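PDB 3FDH: SusD homolog from Bacteroides thetaiotaomicron VPI-5482, which probably binds sugar chains at the bacterial outer membrane as a SusD-like protein. Local coordinates for residues R281-S293 with T314-K326. Sequence-based numbering, arbitrary orientation.
Sequences RAFFTPIVDKKRS and TSKYGISAFVYAK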
# COMPACT_ATOMS: atom_id res chain seq x y z
N ARG A 281 -12.69 -2.44 18.58
CA ARG A 281 -13.64 -2.57 17.51
C ARG A 281 -13.24 -3.34 16.27
O ARG A 281 -14.10 -3.87 15.58
CB ARG A 281 -14.08 -1.15 17.16
CG ARG A 281 -15.14 -1.08 16.18
CD ARG A 281 -15.84 0.24 16.22
NE ARG A 281 -16.79 0.31 15.10
CZ ARG A 281 -17.97 -0.30 15.07
NH1 ARG A 281 -18.36 -1.03 16.09
NH2 ARG A 281 -18.74 -0.21 14.00
N ALA A 282 -11.92 -3.48 16.04
CA ALA A 282 -11.40 -4.05 14.81
C ALA A 282 -10.88 -5.50 14.91
O ALA A 282 -10.13 -5.96 14.06
CB ALA A 282 -10.30 -3.16 14.25
N PHE A 283 -11.29 -6.19 15.94
CA PHE A 283 -10.87 -7.58 16.20
C PHE A 283 -12.00 -8.53 16.48
O PHE A 283 -12.93 -8.21 17.21
CB PHE A 283 -9.85 -7.64 17.35
CG PHE A 283 -8.57 -6.92 17.07
CD1 PHE A 283 -7.64 -7.45 16.20
CD2 PHE A 283 -8.29 -5.73 17.68
CE1 PHE A 283 -6.47 -6.78 15.92
CE2 PHE A 283 -7.11 -5.05 17.41
CZ PHE A 283 -6.19 -5.58 16.54
N PHE A 284 -11.89 -9.71 15.88
CA PHE A 284 -12.82 -10.80 16.04
C PHE A 284 -12.09 -12.06 16.52
O PHE A 284 -10.97 -12.38 16.13
CB PHE A 284 -13.58 -11.18 14.76
CG PHE A 284 -14.29 -10.04 14.06
CD1 PHE A 284 -14.82 -8.97 14.76
CD2 PHE A 284 -14.49 -10.10 12.68
CE1 PHE A 284 -15.50 -7.95 14.10
CE2 PHE A 284 -15.17 -9.10 12.01
CZ PHE A 284 -15.68 -8.01 12.72
N THR A 285 -12.79 -12.77 17.38
CA THR A 285 -12.27 -14.02 17.92
C THR A 285 -12.29 -15.12 16.86
O THR A 285 -12.86 -14.97 15.77
CB THR A 285 -13.16 -14.56 19.08
OG1 THR A 285 -14.45 -14.94 18.55
CG2 THR A 285 -13.32 -13.52 20.22
N PRO A 286 -11.65 -16.25 17.18
CA PRO A 286 -11.85 -17.42 16.35
C PRO A 286 -13.32 -17.83 16.45
O PRO A 286 -14.06 -17.32 17.29
CB PRO A 286 -10.97 -18.49 17.02
CG PRO A 286 -10.13 -17.80 18.02
CD PRO A 286 -10.74 -16.48 18.32
N ILE A 287 -13.73 -18.73 15.58
CA ILE A 287 -15.10 -19.22 15.59
C ILE A 287 -15.25 -20.17 16.77
O ILE A 287 -14.44 -21.07 16.96
CB ILE A 287 -15.48 -19.97 14.29
CG1 ILE A 287 -15.33 -19.05 13.07
CG2 ILE A 287 -16.90 -20.51 14.42
CD1 ILE A 287 -15.15 -19.78 11.71
N VAL A 288 -16.26 -19.92 17.59
CA VAL A 288 -16.58 -20.79 18.70
C VAL A 288 -18.08 -21.00 18.69
O VAL A 288 -18.84 -20.05 18.73
CB VAL A 288 -16.19 -20.18 20.05
CG1 VAL A 288 -16.54 -21.14 21.18
CG2 VAL A 288 -14.70 -19.79 20.05
N ASP A 289 -18.48 -22.24 18.61
CA ASP A 289 -19.90 -22.54 18.60
C ASP A 289 -20.62 -21.72 17.53
O ASP A 289 -21.65 -21.09 17.80
CB ASP A 289 -20.51 -22.27 19.96
CG ASP A 289 -20.10 -23.30 20.98
OD1 ASP A 289 -19.96 -24.48 20.58
OD2 ASP A 289 -19.93 -22.94 22.17
N LYS A 290 -20.01 -21.72 16.35
CA LYS A 290 -20.61 -21.15 15.15
C LYS A 290 -20.60 -19.63 15.11
O LYS A 290 -21.19 -19.02 14.20
CB LYS A 290 -22.07 -21.59 15.01
CG LYS A 290 -22.28 -23.09 14.79
CD LYS A 290 -23.77 -23.41 14.51
N LYS A 291 -19.99 -19.02 16.11
CA LYS A 291 -19.91 -17.56 16.17
C LYS A 291 -18.53 -17.04 16.48
O LYS A 291 -17.82 -17.59 17.32
CB LYS A 291 -20.79 -16.99 17.31
CG LYS A 291 -22.31 -17.12 17.21
CD LYS A 291 -22.98 -16.04 16.39
CE LYS A 291 -24.48 -16.29 16.32
NZ LYS A 291 -25.17 -15.35 15.45
N ARG A 292 -18.19 -15.95 15.82
CA ARG A 292 -17.03 -15.18 16.21
C ARG A 292 -17.63 -14.07 17.03
O ARG A 292 -18.83 -13.76 16.91
CB ARG A 292 -16.29 -14.52 15.04
CG ARG A 292 -15.75 -15.45 13.99
CD ARG A 292 -14.92 -14.66 13.02
NE ARG A 292 -14.41 -15.45 11.93
CZ ARG A 292 -13.24 -16.06 11.97
NH1 ARG A 292 -12.50 -15.92 13.06
NH2 ARG A 292 -12.81 -16.76 10.95
N SER A 293 -16.81 -13.49 17.90
CA SER A 293 -17.22 -12.36 18.71
C SER A 293 -16.28 -11.20 18.51
O SER A 293 -15.09 -11.38 18.37
CB SER A 293 -17.22 -12.74 20.18
OG SER A 293 -18.13 -13.79 20.42
N THR A 314 -5.19 -22.50 10.74
CA THR A 314 -6.11 -21.56 10.12
C THR A 314 -7.32 -21.36 11.01
O THR A 314 -8.23 -20.62 10.67
CB THR A 314 -6.59 -22.03 8.73
OG1 THR A 314 -7.22 -23.32 8.85
CG2 THR A 314 -5.42 -22.10 7.72
N SER A 315 -7.29 -22.02 12.16
CA SER A 315 -8.42 -21.96 13.09
C SER A 315 -8.11 -21.47 14.50
O SER A 315 -9.00 -21.00 15.21
CB SER A 315 -9.07 -23.34 13.20
OG SER A 315 -8.17 -24.34 13.59
N LYS A 316 -6.86 -21.53 14.92
CA LYS A 316 -6.52 -21.17 16.30
C LYS A 316 -6.67 -19.71 16.73
O LYS A 316 -7.16 -19.36 17.82
CB LYS A 316 -5.10 -21.60 16.59
CG LYS A 316 -4.64 -21.31 18.01
CD LYS A 316 -3.18 -21.67 18.18
CE LYS A 316 -2.67 -21.37 19.59
NZ LYS A 316 -3.45 -22.08 20.65
N TYR A 317 -6.18 -18.85 15.87
CA TYR A 317 -6.08 -17.41 16.17
C TYR A 317 -7.20 -16.56 15.65
O TYR A 317 -7.78 -16.79 14.59
CB TYR A 317 -4.75 -16.85 15.64
CG TYR A 317 -3.52 -17.57 16.17
CD1 TYR A 317 -3.08 -17.34 17.48
CD2 TYR A 317 -2.82 -18.51 15.40
CE1 TYR A 317 -2.00 -17.99 17.99
CE2 TYR A 317 -1.72 -19.18 15.92
CZ TYR A 317 -1.31 -18.91 17.21
OH TYR A 317 -0.23 -19.58 17.76
N GLY A 318 -7.44 -15.53 16.43
CA GLY A 318 -8.39 -14.48 16.12
C GLY A 318 -7.88 -13.70 14.94
O GLY A 318 -6.80 -13.96 14.42
N ILE A 319 -8.67 -12.71 14.54
CA ILE A 319 -8.38 -11.99 13.32
C ILE A 319 -8.72 -10.52 13.40
O ILE A 319 -9.42 -10.10 14.29
CB ILE A 319 -9.23 -12.57 12.15
CG1 ILE A 319 -10.72 -12.58 12.53
CG2 ILE A 319 -8.71 -13.98 11.70
CD1 ILE A 319 -11.73 -12.89 11.44
N SER A 320 -8.18 -9.75 12.45
CA SER A 320 -8.63 -8.38 12.28
C SER A 320 -10.00 -8.43 11.55
O SER A 320 -10.25 -9.32 10.75
CB SER A 320 -7.65 -7.51 11.48
OG SER A 320 -7.60 -7.87 10.11
N ALA A 321 -10.84 -7.45 11.83
CA ALA A 321 -12.17 -7.34 11.20
C ALA A 321 -12.03 -7.22 9.67
O ALA A 321 -12.90 -7.62 8.87
CB ALA A 321 -12.92 -6.12 11.77
N PHE A 322 -10.87 -6.71 9.30
CA PHE A 322 -10.55 -6.34 7.91
C PHE A 322 -10.55 -7.51 6.91
O PHE A 322 -10.80 -7.32 5.71
CB PHE A 322 -9.22 -5.60 7.84
CG PHE A 322 -9.23 -4.30 8.60
CD1 PHE A 322 -10.05 -3.26 8.19
CD2 PHE A 322 -8.48 -4.17 9.77
CE1 PHE A 322 -10.06 -2.09 8.90
CE2 PHE A 322 -8.50 -3.02 10.49
CZ PHE A 322 -9.30 -1.96 10.06
N VAL A 323 -10.31 -8.71 7.41
CA VAL A 323 -10.26 -9.88 6.54
C VAL A 323 -11.65 -10.21 5.97
O VAL A 323 -11.77 -10.97 5.02
CB VAL A 323 -9.60 -11.12 7.24
CG1 VAL A 323 -8.15 -10.78 7.79
CG2 VAL A 323 -10.52 -11.72 8.33
N TYR A 324 -12.71 -9.65 6.56
CA TYR A 324 -14.10 -9.87 6.09
C TYR A 324 -14.72 -8.67 5.36
O TYR A 324 -15.93 -8.62 5.12
CB TYR A 324 -14.99 -10.33 7.26
CG TYR A 324 -14.80 -11.81 7.52
CD1 TYR A 324 -15.32 -12.76 6.65
CD2 TYR A 324 -14.11 -12.26 8.63
CE1 TYR A 324 -15.13 -14.10 6.88
CE2 TYR A 324 -13.89 -13.60 8.85
CZ TYR A 324 -14.39 -14.52 7.97
OH TYR A 324 -14.21 -15.87 8.22
N ALA A 325 -13.87 -7.71 5.01
CA ALA A 325 -14.31 -6.45 4.34
C ALA A 325 -14.44 -6.70 2.83
O ALA A 325 -13.72 -6.15 2.03
CB ALA A 325 -13.30 -5.31 4.60
N LYS A 326 -15.46 -7.49 2.50
CA LYS A 326 -15.63 -8.04 1.16
C LYS A 326 -15.63 -7.05 0.01
O LYS A 326 -15.04 -7.31 -1.07
CB LYS A 326 -16.89 -8.91 1.11
CG LYS A 326 -17.04 -9.68 -0.19
CD LYS A 326 -18.31 -10.51 -0.13
CE LYS A 326 -18.47 -11.39 -1.36
NZ LYS A 326 -19.62 -12.36 -1.23
O HOH W 1 -11.62 -19.70 13.87
O HOH W 2 -11.96 -22.08 15.47
O HOH W 3 -9.93 -17.55 13.19
O HOH W 4 -16.45 -16.58 10.33
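The torsions of Arg292 and Ile319 bring their ends together: the arginine sets CG beside its backbone N (chi1 -60°) and then runs extended to NE, while Ile319 turns CG1 between backbone N and carbonyl carbon (chi1 53°), sending CD1 over the guanidinium. Ile319 CD1 lies centrally above one face, 3.5 Å from Arg292 NH1, and Ile287 CG1 covers the opposite face. A flat guanidinium suits this place because its faces accept aliphatic groups while its rim keeps donating. Arg292 NH1 gives one hydrogen bond, nearly in the guanidinium plane, to Thr285 O at 2.9 Å, and another to a water that bridges to Tyr317 O. Arg292 NH2 reaches Tyr324 OH at 3.2 Å, somewhat tilted from the plane, and a second water joins Arg292 NE to the same hydroxyl. These bonds resist rotation of the buried arginine.

Beyond it, Phe284 and Ile319 form an antiparallel hydrogen-bonded pair. Phe284 N donates to Ile319 O at 3.0 Å, and Ile319 N returns a bond to Phe284 O at 2.8 Å. Ala321 N extends the pairing by donating to Ala282 O. The small Ala321 lets the backbone come close to the Phe284 ring, over which its CB makes a CH-pi contact, Ala321 CB lying 3.9 Å from the ring centroid.

Pro286, having no N-H to donate, packs its ring against the 315-318 backbone, with Pro286 CG 3.4 Å from Lys316 O. Waters link Ile287 N and O to Ser315 O. Tyr255 of helix 250-258 touches Arg292 and Ile319, Leu379 of helix 354-379 Phe284. Strands 283-284 and 319-320 make a short two-stranded antiparallel ribbon, with Arg292 coming from strand 292-293 beyond the type I' turn 288-291, all packed against helices of the predominantly helical SusD-like fold.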